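Local coordinates for immunity protein (Neisseria meningitidis, PDB 4Q7O) that probably protects the cell that makes it by neutralising the toxin of a contact-dependent growth-inhibition system, at residues S25-F28 against E29-Q33; T36-T39 against L40-C43; F44-I47 against T48-G51. All blocks are in the same frame, centred on the assembly; numbering follows the deposited sequence.

Contact 1: residues S25-F28 against E29-Q33; sequences SIFF and ETIYQ
Thr30 returns its hydroxyl to the helix that carries it, a textbook case of a buried polar group satisfied by its own backbone. A chi1 of 59° points OG1 back along the helix, and the hydroxyl donates to Ile26 O, one turn back, at 2.8 Å from Thr30 OG1. Ile26 O also takes the regular helical bond from Thr30 N at 2.9 Å, and the two donors arrive from opposite faces of its carbonyl plane, so a single oxygen is gripped twice. Glu29 N, Ile31 N and Tyr32 N donate in the same i to i-4 pattern to Ser25 O, Phe27 O and Phe28 O. Apolar contacts accompany the bonds: Ile31 CD1 sits over one face of the Phe27 ring, 3.5 Å from the ring centroid and displaced toward CZ, in a CH-pi contact, while Ile26 CG2 meets Thr30 CG2 at 3.8 Å. The hydroxyls of Ser25 and Tyr32 find partners outside the two segments: Ser25 OG with Ser16 OG, Tyr32 OH with His122 NE2. On the second subunit, Asn96 ND2 bonds to Thr30 O, and Ile26 packs on its counterpart there. Within the subunit, helix 22-34 packs on helix 37-46 through Phe27, Ile31 and Tyr32, and on strand 86-91 through Ile26 and Phe27, whose ring meets that of Phe89 edge-to-face.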
ATOM      1  N   SER B  25      -2.710   3.150   2.227  1.00  7.62           N
ATOM      2  CA  SER B  25      -1.653   3.691   1.370  1.00  8.21           C
ATOM      3  C   SER B  25      -2.059   3.572  -0.100  1.00  7.79           C
ATOM      4  O   SER B  25      -1.958   4.528  -0.880  1.00  9.68           O
ATOM      5  CB  SER B  25      -0.336   2.919   1.579  1.00  9.46           C
ATOM      6  OG  SER B  25      -0.169   2.458   2.916  1.00 13.19           O
ATOM      7  N   ILE B  26      -2.525   2.387  -0.477  1.00  6.43           N
ATOM      8  CA  ILE B  26      -2.897   2.122  -1.863  1.00  6.61           C
ATOM      9  C   ILE B  26      -4.132   2.920  -2.253  1.00  6.51           C
ATOM     10  O   ILE B  26      -4.206   3.470  -3.351  1.00  8.01           O
ATOM     11  CB  ILE B  26      -3.164   0.618  -2.079  1.00  6.71           C
ATOM     12  CG1 ILE B  26      -1.891  -0.190  -1.821  1.00  7.88           C
ATOM     13  CG2 ILE B  26      -3.689   0.338  -3.488  1.00  8.39           C
ATOM     14  CD1 ILE B  26      -2.144  -1.684  -1.795  1.00  8.36           C
ATOM     15  N   PHE B  27      -5.091   2.998  -1.339  1.00  6.01           N
ATOM     16  CA  PHE B  27      -6.330   3.736  -1.565  1.00  6.96           C
ATOM     17  C   PHE B  27      -6.054   5.173  -2.013  1.00  7.32           C
ATOM     18  O   PHE B  27      -6.527   5.615  -3.062  1.00  6.93           O
ATOM     19  CB  PHE B  27      -7.175   3.721  -0.287  1.00  7.37           C
ATOM     20  CG  PHE B  27      -8.452   4.502  -0.392  1.00  7.44           C
ATOM     21  CD1 PHE B  27      -9.617   3.904  -0.855  1.00  8.93           C
ATOM     22  CD2 PHE B  27      -8.502   5.829   0.003  1.00  8.69           C
ATOM     23  CE1 PHE B  27     -10.793   4.627  -0.948  1.00 10.25           C
ATOM     24  CE2 PHE B  27      -9.676   6.556  -0.098  1.00  8.48           C
ATOM     25  CZ  PHE B  27     -10.817   5.956  -0.569  1.00  9.25           C
ATOM     26  N   PHE B  28      -5.267   5.900  -1.233  1.00  7.15           N
ATOM     27  CA  PHE B  28      -5.012   7.293  -1.567  1.00  7.33           C
ATOM     28  C   PHE B  28      -4.146   7.477  -2.807  1.00  7.66           C
ATOM     29  O   PHE B  28      -4.448   8.326  -3.642  1.00  8.54           O
ATOM     30  CB  PHE B  28      -4.466   8.063  -0.362  1.00  8.74           C
ATOM     31  CG  PHE B  28      -5.528   8.442   0.611  1.00  9.39           C
ATOM     32  CD1 PHE B  28      -6.469   9.403   0.271  1.00 11.32           C
ATOM     33  CD2 PHE B  28      -5.612   7.831   1.850  1.00  9.94           C
ATOM     34  CE1 PHE B  28      -7.472   9.758   1.154  1.00 11.80           C
ATOM     35  CE2 PHE B  28      -6.612   8.185   2.735  1.00 10.64           C
ATOM     36  CZ  PHE B  28      -7.542   9.146   2.384  1.00 11.94           C
ATOM     37  N   GLU B  29      -3.101   6.670  -2.957  1.00  8.07           N
ATOM     38  CA  GLU B  29      -2.222   6.850  -4.106  1.00 10.17           C
ATOM     39  C   GLU B  29      -2.925   6.551  -5.416  1.00 10.35           C
ATOM     40  O   GLU B  29      -2.746   7.261  -6.406  1.00 10.96           O
ATOM     41  CB  GLU B  29      -0.958   5.999  -3.991  1.00 12.43           C
ATOM     42  CG  GLU B  29      -0.021   6.109  -5.199  1.00 16.32           C
ATOM     43  CD  GLU B  29       0.450   7.528  -5.500  1.00 21.27           C
ATOM     44  OE1 GLU B  29       0.432   8.392  -4.597  1.00 23.27           O
ATOM     45  OE2 GLU B  29       0.853   7.775  -6.656  1.00 23.95           O
ATOM     46  N   THR B  30      -3.740   5.506  -5.430  1.00  9.88           N
ATOM     47  CA  THR B  30      -4.371   5.123  -6.684  1.00 10.86           C
ATOM     48  C   THR B  30      -5.474   6.110  -7.092  1.00 10.37           C
ATOM     49  O   THR B  30      -5.628   6.412  -8.270  1.00 10.07           O
ATOM     50  CB  THR B  30      -4.848   3.656  -6.685  1.00 12.13           C
ATOM     51  OG1 THR B  30      -5.782   3.457  -5.626  1.00 12.30           O
ATOM     52  CG2 THR B  30      -3.668   2.712  -6.499  1.00 14.24           C
ATOM     53  N   ILE B  31      -6.229   6.629  -6.128  1.00  9.72           N
ATOM     54  CA  ILE B  31      -7.214   7.664  -6.447  1.00 10.13           C
ATOM     55  C   ILE B  31      -6.538   8.947  -6.931  1.00  9.07           C
ATOM     56  O   ILE B  31      -6.941   9.537  -7.934  1.00  9.28           O
ATOM     57  CB  ILE B  31      -8.117   7.961  -5.246  1.00 11.51           C
ATOM     58  CG1 ILE B  31      -8.968   6.729  -4.938  1.00 12.68           C
ATOM     59  CG2 ILE B  31      -8.989   9.184  -5.502  1.00 11.91           C
ATOM     60  CD1 ILE B  31      -9.679   6.807  -3.625  1.00 14.03           C
ATOM     61  N   TYR B  32      -5.500   9.372  -6.225  1.00  8.99           N
ATOM     62  CA  TYR B  32      -4.772  10.573  -6.612  1.00  8.48           C
ATOM     63  C   TYR B  32      -4.204  10.495  -8.028  1.00  9.53           C
ATOM     64  O   TYR B  32      -4.302  11.443  -8.804  1.00  9.73           O
ATOM     65  CB  TYR B  32      -3.647  10.835  -5.613  1.00  8.35           C
ATOM     66  CG  TYR B  32      -2.682  11.913  -6.036  1.00  8.71           C
ATOM     67  CD1 TYR B  32      -3.026  13.254  -5.947  1.00 10.74           C
ATOM     68  CD2 TYR B  32      -1.420  11.593  -6.513  1.00  9.56           C
ATOM     69  CE1 TYR B  32      -2.135  14.252  -6.328  1.00 11.39           C
ATOM     70  CE2 TYR B  32      -0.525  12.574  -6.892  1.00 10.96           C
ATOM     71  CZ  TYR B  32      -0.885  13.901  -6.802  1.00 10.69           C
ATOM     72  OH  TYR B  32       0.013  14.872  -7.178  1.00 12.25           O
ATOM     73  N   GLN B  33      -3.607   9.367  -8.376  1.00 10.29           N
ATOM     74  CA  GLN B  33      -2.922   9.296  -9.654  1.00 12.63           C
ATOM     75  C   GLN B  33      -3.882   9.137 -10.840  1.00 13.54           C
ATOM     76  O   GLN B  33      -3.545   9.492 -11.966  1.00 15.47           O
ATOM     77  CB  GLN B  33      -1.906   8.154  -9.646  1.00 13.56           C
ATOM     78  CG  GLN B  33      -2.542   6.793  -9.644  1.00 14.27           C
ATOM     79  CD  GLN B  33      -1.530   5.684  -9.507  1.00 15.88           C
ATOM     80  OE1 GLN B  33      -0.370   5.920  -9.148  1.00 17.94           O
ATOM     81  NE2 GLN B  33      -1.962   4.458  -9.782  1.00 15.73           N
TER

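Contact 2: residues T36-T39 against L40-C43; sequences TKDT and LLEC
Leu41 rests its CG against Lys37 O, and Glu42 its CG against Asp38 O, in the opening turns of helix 37-46, whose N-cap is Thr36. The capping bond runs from Thr39 N to Thr36 OG1 at 3.1 Å, and Leu40 N donates to Thr36 O at the same length, so both oxygens of the cap residue receive amide protons of the opening turn. Behind this start the side chains fan out in separate directions. Leu41 turns CG beside its own backbone N (chi1 -75°), which lays CG 3.5 Å from Lys37 O, the oxygen that also accepts from Leu41 N; its branches then go on to Cys129 and Ile132 of helix 126-139. Leu40 takes the other course: with CG anti to the backbone N (chi1 -178°), its methyls lead away from residues 36-39 toward Ile31 and Phe118, on helices 22-34 and 104-121. Cys43 sends SG to the Phe27 and Ile31 side. Lys37 reaches His122, Tyr125 and Phe118. The polar flank is made by Glu42, whose CG lies 3.4 Å from Asp38 O, and whose chain then bends at chi2 to set the carboxylate. Glu42 OE2 forms a salt bridge with Lys45 NZ, while the carboxylate of Asp38 stands well apart. A water joins this flank to the backbone, donating one proton to Asp38 O at 2.8 Å and the other to the same Glu42 OE2 at 2.7 Å.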
ATOM      1  N   THR B  36      -9.453  12.751 -11.047  1.00 10.85           N
ATOM      2  CA  THR B  36      -9.176  14.181 -11.033  1.00 11.09           C
ATOM      3  C   THR B  36      -8.993  14.664  -9.595  1.00 10.92           C
ATOM      4  O   THR B  36      -9.390  13.984  -8.642  1.00 10.65           O
ATOM      5  CB  THR B  36     -10.313  14.988 -11.672  1.00 11.42           C
ATOM      6  OG1 THR B  36     -11.482  14.890 -10.850  1.00 12.77           O
ATOM      7  CG2 THR B  36     -10.618  14.491 -13.089  1.00 11.99           C
ATOM      8  N   LYS B  37      -8.411  15.847  -9.430  1.00 10.67           N
ATOM      9  CA  LYS B  37      -8.234  16.397  -8.095  1.00 11.25           C
ATOM     10  C   LYS B  37      -9.588  16.725  -7.477  1.00 10.72           C
ATOM     11  O   LYS B  37      -9.768  16.585  -6.273  1.00 10.44           O
ATOM     12  CB  LYS B  37      -7.303  17.617  -8.109  1.00 13.75           C
ATOM     13  CG  LYS B  37      -5.853  17.253  -8.406  1.00 16.41           C
ATOM     14  CD  LYS B  37      -4.928  18.444  -8.323  1.00 18.76           C
ATOM     15  CE  LYS B  37      -3.505  18.040  -8.671  1.00 19.90           C
ATOM     16  NZ  LYS B  37      -3.387  17.497 -10.057  1.00 20.31           N
ATOM     17  N   ASP B  38     -10.545  17.139  -8.305  1.00 11.57           N
ATOM     18  CA  ASP B  38     -11.896  17.405  -7.808  1.00 12.08           C
ATOM     19  C   ASP B  38     -12.530  16.135  -7.237  1.00 11.06           C
ATOM     20  O   ASP B  38     -13.196  16.174  -6.201  1.00 11.53           O
ATOM     21  CB  ASP B  38     -12.789  17.993  -8.903  1.00 15.19           C
ATOM     22  CG  ASP B  38     -12.477  19.448  -9.201  1.00 19.58           C
ATOM     23  OD1 ASP B  38     -11.769  20.090  -8.396  1.00 21.12           O
ATOM     24  OD2 ASP B  38     -12.958  19.947 -10.240  1.00 21.53           O
ATOM     25  N   THR B  39     -12.318  15.007  -7.905  1.00 10.69           N
ATOM     26  CA  THR B  39     -12.786  13.722  -7.379  1.00 10.20           C
ATOM     27  C   THR B  39     -12.118  13.373  -6.047  1.00  9.75           C
ATOM     28  O   THR B  39     -12.783  12.933  -5.104  1.00  9.86           O
ATOM     29  CB  THR B  39     -12.561  12.606  -8.399  1.00 10.01           C
ATOM     30  OG1 THR B  39     -13.412  12.847  -9.526  1.00 11.38           O
ATOM     31  CG2 THR B  39     -12.869  11.230  -7.798  1.00  9.93           C
ATOM     32  N   LEU B  40     -10.810  13.579  -5.959  1.00  9.60           N
ATOM     33  CA  LEU B  40     -10.111  13.351  -4.696  1.00  9.42           C
ATOM     34  C   LEU B  40     -10.688  14.209  -3.566  1.00  9.15           C
ATOM     35  O   LEU B  40     -10.854  13.730  -2.450  1.00  8.71           O
ATOM     36  CB  LEU B  40      -8.618  13.608  -4.855  1.00  9.69           C
ATOM     37  CG  LEU B  40      -7.743  13.366  -3.623  1.00 10.98           C
ATOM     38  CD1 LEU B  40      -7.823  11.911  -3.145  1.00 13.53           C
ATOM     39  CD2 LEU B  40      -6.307  13.755  -3.928  1.00 12.10           C
ATOM     40  N   LEU B  41     -11.000  15.470  -3.857  1.00  9.14           N
ATOM     41  CA  LEU B  41     -11.637  16.332  -2.866  1.00  9.90           C
ATOM     42  C   LEU B  41     -12.967  15.750  -2.384  1.00  8.78           C
ATOM     43  O   LEU B  41     -13.263  15.791  -1.190  1.00  9.86           O
ATOM     44  CB  LEU B  41     -11.814  17.760  -3.397  1.00 12.57           C
ATOM     45  CG  LEU B  41     -10.532  18.588  -3.450  1.00 15.47           C
ATOM     46  CD1 LEU B  41     -10.818  19.938  -4.067  1.00 17.25           C
ATOM     47  CD2 LEU B  41      -9.963  18.762  -2.066  1.00 17.07           C
ATOM     48  N   GLU B  42     -13.751  15.177  -3.300  1.00  9.31           N
ATOM     49  CA  GLU B  42     -15.019  14.552  -2.912  1.00 10.19           C
ATOM     50  C   GLU B  42     -14.778  13.318  -2.045  1.00 10.28           C
ATOM     51  O   GLU B  42     -15.509  13.073  -1.080  1.00 10.42           O
ATOM     52  CB  GLU B  42     -15.869  14.208  -4.143  1.00 11.49           C
ATOM     53  CG  GLU B  42     -16.319  15.430  -4.942  1.00 14.03           C
ATOM     54  CD  GLU B  42     -17.074  16.442  -4.102  1.00 17.71           C
ATOM     55  OE1 GLU B  42     -18.036  16.050  -3.408  1.00 19.19           O
ATOM     56  OE2 GLU B  42     -16.698  17.631  -4.133  1.00 20.32           O
ATOM     57  N   CYS B  43     -13.748  12.552  -2.394  1.00  8.73           N
ATOM     58  CA  CYS B  43     -13.305  11.428  -1.575  1.00  8.54           C
ATOM     59  C   CYS B  43     -12.980  11.874  -0.142  1.00  8.43           C
ATOM     60  O   CYS B  43     -13.392  11.231   0.821  1.00  9.69           O
ATOM     61  CB  CYS B  43     -12.083  10.751  -2.213  1.00  9.94           C
ATOM     62  SG  CYS B  43     -11.315   9.484  -1.207  1.00 12.37           S
TER
HETATM   63  O   HOH W   1     -14.575  18.480  -5.547  1.00 25.55           O

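Contact 3: residues F44-I47 against T48-G51; sequences FKNI and TTTG
Thr48 folds back on Lys45 at the C-terminal end of helix 37-46, where the i to i-4 pattern gives way to i to i-3 bonds (Thr48 N to Lys45 O, Thr49 N to Asn46 O) and an i to i-5 bond (Gly51 N to Asn46 O). From Thr48 CB, which lies 3.6 Å from Lys45 O, the side chain divides. One branch is OG1, which chi1 73° swings over the backbone; Thr48 OG1 donates to Lys45 O at 2.8 Å and lies in the plane of that carbonyl. Thr48 N reaches Lys45 O from above the plane, in a longer bond of 3.0 Å, so the hydroxyl takes the more direct approach and the amide the oblique one. The other branch, Thr48 CG2, touches Ile47 CG2 at 3.9 Å, where the two side chains meet at about a right angle, and the Thr48 side chain also packs on Tyr108 of helix 104-121 and on Thr135 and Tyr136 of helix 126-139. The next carbonyl is held in a comparable way: Asn46 O accepts from Gly51 N and from Thr49 N, the two on opposite faces of its plane, and the Thr49 bond is strongly tilted out of it. Gly51 has phi 84°, a backbone region glycine readily occupies; its backbone then pairs with Lys62 of the neighbouring strand. Asn46 ND2 is engaged beyond the turn by His52 O, and Thr50 OG1 by His52 N, which ties the turn to the start of the sheet. On the other branch of the amide, a water donates to Asn46 OD1 at 3.2 Å and also lies 3.2 Å from Thr49 OG1.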
ATOM      1  N   PHE B  44     -12.265  12.991   0.000  1.00  8.17           N
ATOM      2  CA  PHE B  44     -11.962  13.535   1.324  1.00  8.86           C
ATOM      3  C   PHE B  44     -13.226  13.970   2.071  1.00  9.81           C
ATOM      4  O   PHE B  44     -13.313  13.829   3.288  1.00 11.00           O
ATOM      5  CB  PHE B  44     -10.999  14.729   1.237  1.00  9.24           C
ATOM      6  CG  PHE B  44      -9.563  14.349   0.982  1.00  9.70           C
ATOM      7  CD1 PHE B  44      -8.893  13.495   1.845  1.00 11.78           C
ATOM      8  CD2 PHE B  44      -8.862  14.913  -0.079  1.00 10.61           C
ATOM      9  CE1 PHE B  44      -7.564  13.173   1.625  1.00 12.22           C
ATOM     10  CE2 PHE B  44      -7.533  14.601  -0.303  1.00 11.01           C
ATOM     11  CZ  PHE B  44      -6.885  13.723   0.548  1.00 12.12           C
ATOM     12  N   LYS B  45     -14.201  14.501   1.338  1.00 10.95           N
ATOM     13  CA  LYS B  45     -15.410  15.054   1.956  1.00 11.88           C
ATOM     14  C   LYS B  45     -16.423  14.013   2.408  1.00 11.83           C
ATOM     15  O   LYS B  45     -17.076  14.181   3.443  1.00 12.09           O
ATOM     16  CB  LYS B  45     -16.122  15.993   0.981  1.00 14.46           C
ATOM     17  CG  LYS B  45     -15.451  17.318   0.800  1.00 17.77           C
ATOM     18  CD  LYS B  45     -16.339  18.245   0.011  1.00 20.92           C
ATOM     19  CE  LYS B  45     -15.736  18.555  -1.331  1.00 22.63           C
ATOM     20  NZ  LYS B  45     -16.628  19.439  -2.132  1.00 22.96           N
ATOM     21  N   ASN B  46     -16.572  12.953   1.619  1.00 11.40           N
ATOM     22  CA  ASN B  46     -17.692  12.032   1.797  1.00 13.01           C
ATOM     23  C   ASN B  46     -17.672  11.305   3.130  1.00 12.83           C
ATOM     24  O   ASN B  46     -18.712  10.889   3.624  1.00 13.86           O
ATOM     25  CB  ASN B  46     -17.758  11.014   0.656  1.00 15.03           C
ATOM     26  CG  ASN B  46     -18.471  11.544  -0.568  1.00 17.58           C
ATOM     27  OD1 ASN B  46     -18.675  12.748  -0.722  1.00 18.90           O
ATOM     28  ND2 ASN B  46     -18.848  10.634  -1.459  1.00 19.55           N
ATOM     29  N   ILE B  47     -16.491  11.153   3.715  1.00 13.44           N
ATOM     30  CA  ILE B  47     -16.392  10.480   5.004  1.00 15.15           C
ATOM     31  C   ILE B  47     -17.215  11.209   6.080  1.00 15.97           C
ATOM     32  O   ILE B  47     -17.760  10.578   6.981  1.00 18.00           O
ATOM     33  CB  ILE B  47     -14.919  10.276   5.438  1.00 15.71           C
ATOM     34  CG1 ILE B  47     -14.819   9.207   6.536  1.00 17.93           C
ATOM     35  CG2 ILE B  47     -14.262  11.611   5.843  1.00 15.03           C
ATOM     36  CD1 ILE B  47     -13.407   8.698   6.759  1.00 19.06           C
ATOM     37  N   THR B  48     -17.346  12.529   5.952  1.00 16.18           N
ATOM     38  CA  THR B  48     -18.097  13.333   6.922  1.00 19.19           C
ATOM     39  C   THR B  48     -19.586  13.407   6.614  1.00 20.14           C
ATOM     40  O   THR B  48     -20.389  13.748   7.484  1.00 21.96           O
ATOM     41  CB  THR B  48     -17.582  14.787   6.973  1.00 20.99           C
ATOM     42  OG1 THR B  48     -17.991  15.482   5.787  1.00 22.61           O
ATOM     43  CG2 THR B  48     -16.069  14.825   7.093  1.00 21.03           C
ATOM     44  N   THR B  49     -19.955  13.115   5.372  1.00 19.52           N
ATOM     45  CA  THR B  49     -21.346  13.256   4.948  1.00 20.19           C
ATOM     46  C   THR B  49     -22.041  11.911   4.765  1.00 19.20           C
ATOM     47  O   THR B  49     -22.659  11.394   5.694  1.00 20.29           O
ATOM     48  CB  THR B  49     -21.475  14.105   3.666  1.00 20.91           C
ATOM     49  OG1 THR B  49     -20.675  13.539   2.622  1.00 20.09           O
ATOM     50  CG2 THR B  49     -21.014  15.530   3.926  1.00 22.36           C
ATOM     51  N   THR B  50     -21.933  11.345   3.569  1.00 17.47           N
ATOM     52  CA  THR B  50     -22.616  10.094   3.249  1.00 16.82           C
ATOM     53  C   THR B  50     -21.951   8.891   3.913  1.00 15.32           C
ATOM     54  O   THR B  50     -22.596   7.867   4.150  1.00 16.42           O
ATOM     55  CB  THR B  50     -22.671   9.857   1.730  1.00 17.14           C
ATOM     56  OG1 THR B  50     -21.347   9.626   1.235  1.00 17.68           O
ATOM     57  CG2 THR B  50     -23.277  11.068   1.027  1.00 18.11           C
ATOM     58  N   GLY B  51     -20.660   9.014   4.203  1.00 13.42           N
ATOM     59  CA  GLY B  51     -19.921   7.939   4.833  1.00 11.97           C
ATOM     60  C   GLY B  51     -19.415   6.907   3.836  1.00 10.70           C
ATOM     61  O   GLY B  51     -18.891   5.864   4.220  1.00 11.09           O
TER
HETATM   62  O   HOH W   2     -20.586  15.231  -0.093  1.00 41.96           O
HETATM   63  O   HOH W   3     -21.088   9.690   7.593  1.00 28.53           O

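Along the chain the three contacts follow in series, none enclosing or crossing another, and each closes only the short loop of a helical turn or helix end. Contact 1 lies within helix 22-34; contact 2 opens helix 37-46 after a brief connection, and contact 3 ends it and leads into strand 52-55. The two helices pack as neighbours, with Phe27 CE2 3.5 Å from Cys43 SG joining contact 1 to contact 2, and Phe28 CE1 3.4 Å from Phe44 CE1 joining contact 1 to contact 3. Contacts 2 and 3 adjoin in sequence. Together they tie this helical pair to helices 104-121 and 126-139, to the antiparallel sheet, and, through residues 25-33, to the second subunit.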